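PDB 2QSB: UPF0147 protein Ta0600 from Thermoplasma acidophilum DSM 1728, which is of unknown function but belongs to the uncharacterised UPF0147 family and folds as a compact four-helix bundle. Local coordinates for residues F12-Y17 / I82-A87. Residues are numbered along the deposited sequence; the frame is centred on the assembly and turned at random.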
loop_
_atom_site.group_PDB
_atom_site.type_symbol
_atom_site.label_atom_id
_atom_site.label_comp_id
_atom_site.label_asym_id
_atom_site.label_seq_id
_atom_site.Cartn_x
_atom_site.Cartn_y
_atom_site.Cartn_z
ATOM N N PHE A 12 -0.101 -9.440 5.399
ATOM C CA PHE A 12 -0.929 -8.318 5.820
ATOM C C PHE A 12 -0.201 -7.437 6.828
ATOM O O PHE A 12 -0.224 -6.209 6.730
ATOM C CB PHE A 12 -2.260 -8.827 6.377
ATOM C CG PHE A 12 -3.242 -7.737 6.687
ATOM C CD1 PHE A 12 -4.070 -7.259 5.682
ATOM C CD2 PHE A 12 -3.329 -7.180 7.946
ATOM C CE1 PHE A 12 -4.979 -6.222 5.942
ATOM C CE2 PHE A 12 -4.228 -6.139 8.213
ATOM C CZ PHE A 12 -5.054 -5.676 7.214
ATOM N N ASN A 13 0.432 -8.073 7.818
ATOM C CA ASN A 13 1.188 -7.315 8.800
ATOM C C ASN A 13 2.279 -6.475 8.157
ATOM O O ASN A 13 2.500 -5.319 8.525
ATOM C CB ASN A 13 1.864 -8.243 9.811
ATOM C CG ASN A 13 0.895 -8.957 10.698
ATOM O OD1 ASN A 13 -0.262 -8.543 10.852
ATOM N ND2 ASN A 13 1.357 -10.047 11.308
ATOM N N GLU A 14 3.008 -7.073 7.211
ATOM C CA GLU A 14 4.073 -6.359 6.522
ATOM C C GLU A 14 3.514 -5.208 5.693
ATOM O O GLU A 14 4.086 -4.111 5.706
ATOM C CB GLU A 14 4.837 -7.360 5.624
ATOM C CG GLU A 14 5.638 -8.390 6.412
ATOM C CD GLU A 14 6.017 -9.642 5.637
ATOM O OE1 GLU A 14 5.663 -9.848 4.451
ATOM O OE2 GLU A 14 6.690 -10.473 6.266
ATOM N N VAL A 15 2.392 -5.430 5.006
ATOM C CA VAL A 15 1.778 -4.356 4.224
ATOM C C VAL A 15 1.396 -3.187 5.130
ATOM O O VAL A 15 1.633 -2.033 4.776
ATOM C CB VAL A 15 0.570 -4.898 3.423
ATOM C CG1 VAL A 15 -0.296 -3.767 2.891
ATOM C CG2 VAL A 15 1.058 -5.809 2.293
HETATM N N MSE A 16 0.795 -3.476 6.289
HETATM C CA MSE A 16 0.393 -2.379 7.185
HETATM C C MSE A 16 1.589 -1.599 7.680
HETATM O O MSE A 16 1.557 -0.368 7.707
HETATM C CB MSE A 16 -0.422 -2.948 8.341
HETATM C CG MSE A 16 -1.833 -3.404 7.956
HETATM SE SE MSE A 16 -3.022 -1.959 7.336
HETATM C CE MSE A 16 -3.019 -0.953 8.942
ATOM N N TYR A 17 2.653 -2.304 8.055
ATOM C CA TYR A 17 3.858 -1.639 8.533
ATOM C C TYR A 17 4.480 -0.795 7.411
ATOM O O TYR A 17 4.830 0.375 7.617
ATOM C CB TYR A 17 4.870 -2.698 8.998
ATOM C CG TYR A 17 6.240 -2.123 9.214
ATOM C CD1 TYR A 17 6.513 -1.273 10.284
ATOM C CD2 TYR A 17 7.247 -2.376 8.301
ATOM C CE1 TYR A 17 7.783 -0.722 10.452
ATOM C CE2 TYR A 17 8.502 -1.839 8.465
ATOM C CZ TYR A 17 8.760 -1.022 9.531
ATOM O OH TYR A 17 10.022 -0.472 9.663
ATOM N N ILE A 82 2.712 -3.401 -3.281
ATOM C CA ILE A 82 1.864 -3.996 -4.311
ATOM C C ILE A 82 2.137 -5.500 -4.405
ATOM O O ILE A 82 1.194 -6.295 -4.494
ATOM C CB ILE A 82 2.122 -3.327 -5.655
ATOM C CG1 ILE A 82 1.515 -1.918 -5.668
ATOM C CG2 ILE A 82 1.619 -4.182 -6.832
ATOM C CD1 ILE A 82 1.976 -1.031 -6.824
ATOM N N SER A 83 3.412 -5.885 -4.365
ATOM C CA SER A 83 3.804 -7.278 -4.539
ATOM C C SER A 83 3.302 -8.193 -3.423
ATOM O O SER A 83 2.968 -9.362 -3.658
ATOM C CB SER A 83 5.314 -7.362 -4.658
ATOM O OG SER A 83 5.742 -6.697 -5.836
ATOM N N LYS A 84 3.234 -7.661 -2.209
ATOM C CA LYS A 84 2.705 -8.404 -1.077
ATOM C C LYS A 84 1.185 -8.476 -1.143
ATOM O O LYS A 84 0.598 -9.524 -0.845
ATOM C CB LYS A 84 3.184 -7.766 0.234
ATOM C CG LYS A 84 4.687 -7.934 0.441
ATOM C CD LYS A 84 5.132 -7.323 1.748
ATOM C CE LYS A 84 6.611 -7.430 2.013
ATOM N NZ LYS A 84 7.059 -8.839 2.259
ATOM N N LEU A 85 0.533 -7.378 -1.538
ATOM C CA LEU A 85 -0.919 -7.424 -1.722
ATOM C C LEU A 85 -1.351 -8.405 -2.807
ATOM O O LEU A 85 -2.379 -9.069 -2.668
ATOM C CB LEU A 85 -1.470 -6.037 -2.034
ATOM C CG LEU A 85 -1.477 -5.094 -0.847
ATOM C CD1 LEU A 85 -1.697 -3.674 -1.354
ATOM C CD2 LEU A 85 -2.572 -5.551 0.145
ATOM N N GLU A 86 -0.570 -8.525 -3.883
ATOM C CA GLU A 86 -0.907 -9.458 -4.971
ATOM C C GLU A 86 -0.650 -10.905 -4.575
ATOM O O GLU A 86 -1.251 -11.839 -5.120
ATOM C CB GLU A 86 -0.152 -9.085 -6.256
ATOM C CG GLU A 86 -0.653 -7.745 -6.819
ATOM C CD GLU A 86 -0.316 -7.500 -8.273
ATOM O OE1 GLU A 86 0.843 -7.718 -8.685
ATOM O OE2 GLU A 86 -1.223 -7.022 -8.982
ATOM N N ALA A 87 0.246 -11.104 -3.622
ATOM C CA ALA A 87 0.469 -12.433 -3.059
ATOM C C ALA A 87 -0.636 -12.800 -2.053
ATOM O O ALA A 87 -0.977 -13.965 -1.954
ATOM C CB ALA A 87 1.854 -12.540 -2.417
#
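Val15 and Glu14 of helix 6-23 face Lys84 and Leu85 of helix 72-88, where the first and last helices of a four-helix bundle pack side by side. The two segments run antiparallel at 152°, their axes 9.4 Å apart at closest approach, with Val15 and Lys84 level across the interface. Inward, Val15 meets Leu85 at about a right angle: both its methyls flank Leu85 CG, and CG1, anti to the backbone N, lies 4.0 Å from Leu85 CD2. CG2 reaches on to Lys84 CB at 3.5 Å, the valine and lysine side chains sliding past each other in opposite directions. Val15 also touches Leu43 of helix 30-43 and Leu85 touches Val57 of helix 50-65, tying this pair to the remaining two helices. Farther out, the Lys84 side chain crosses that of Glu14 almost perpendicularly, CD and CE passing over Glu14 CB, with CD 3.9 Å from it; the lysine also touches Leu11 and Leu18 of its partner helix. With an alanine here, the Glu14 carboxylate would probably be left without this positive mate and Glu14 CB would lose the cover of the lysine methylenes. The lysine runs extended as far as CE and then bends (chi4 -68°), turning its ammonium group back to Glu14. In the resulting salt bridge, Lys84 NZ donates to Glu14 OE1 at 2.8 Å, arriving from above the carboxylate, 57° out of its plane.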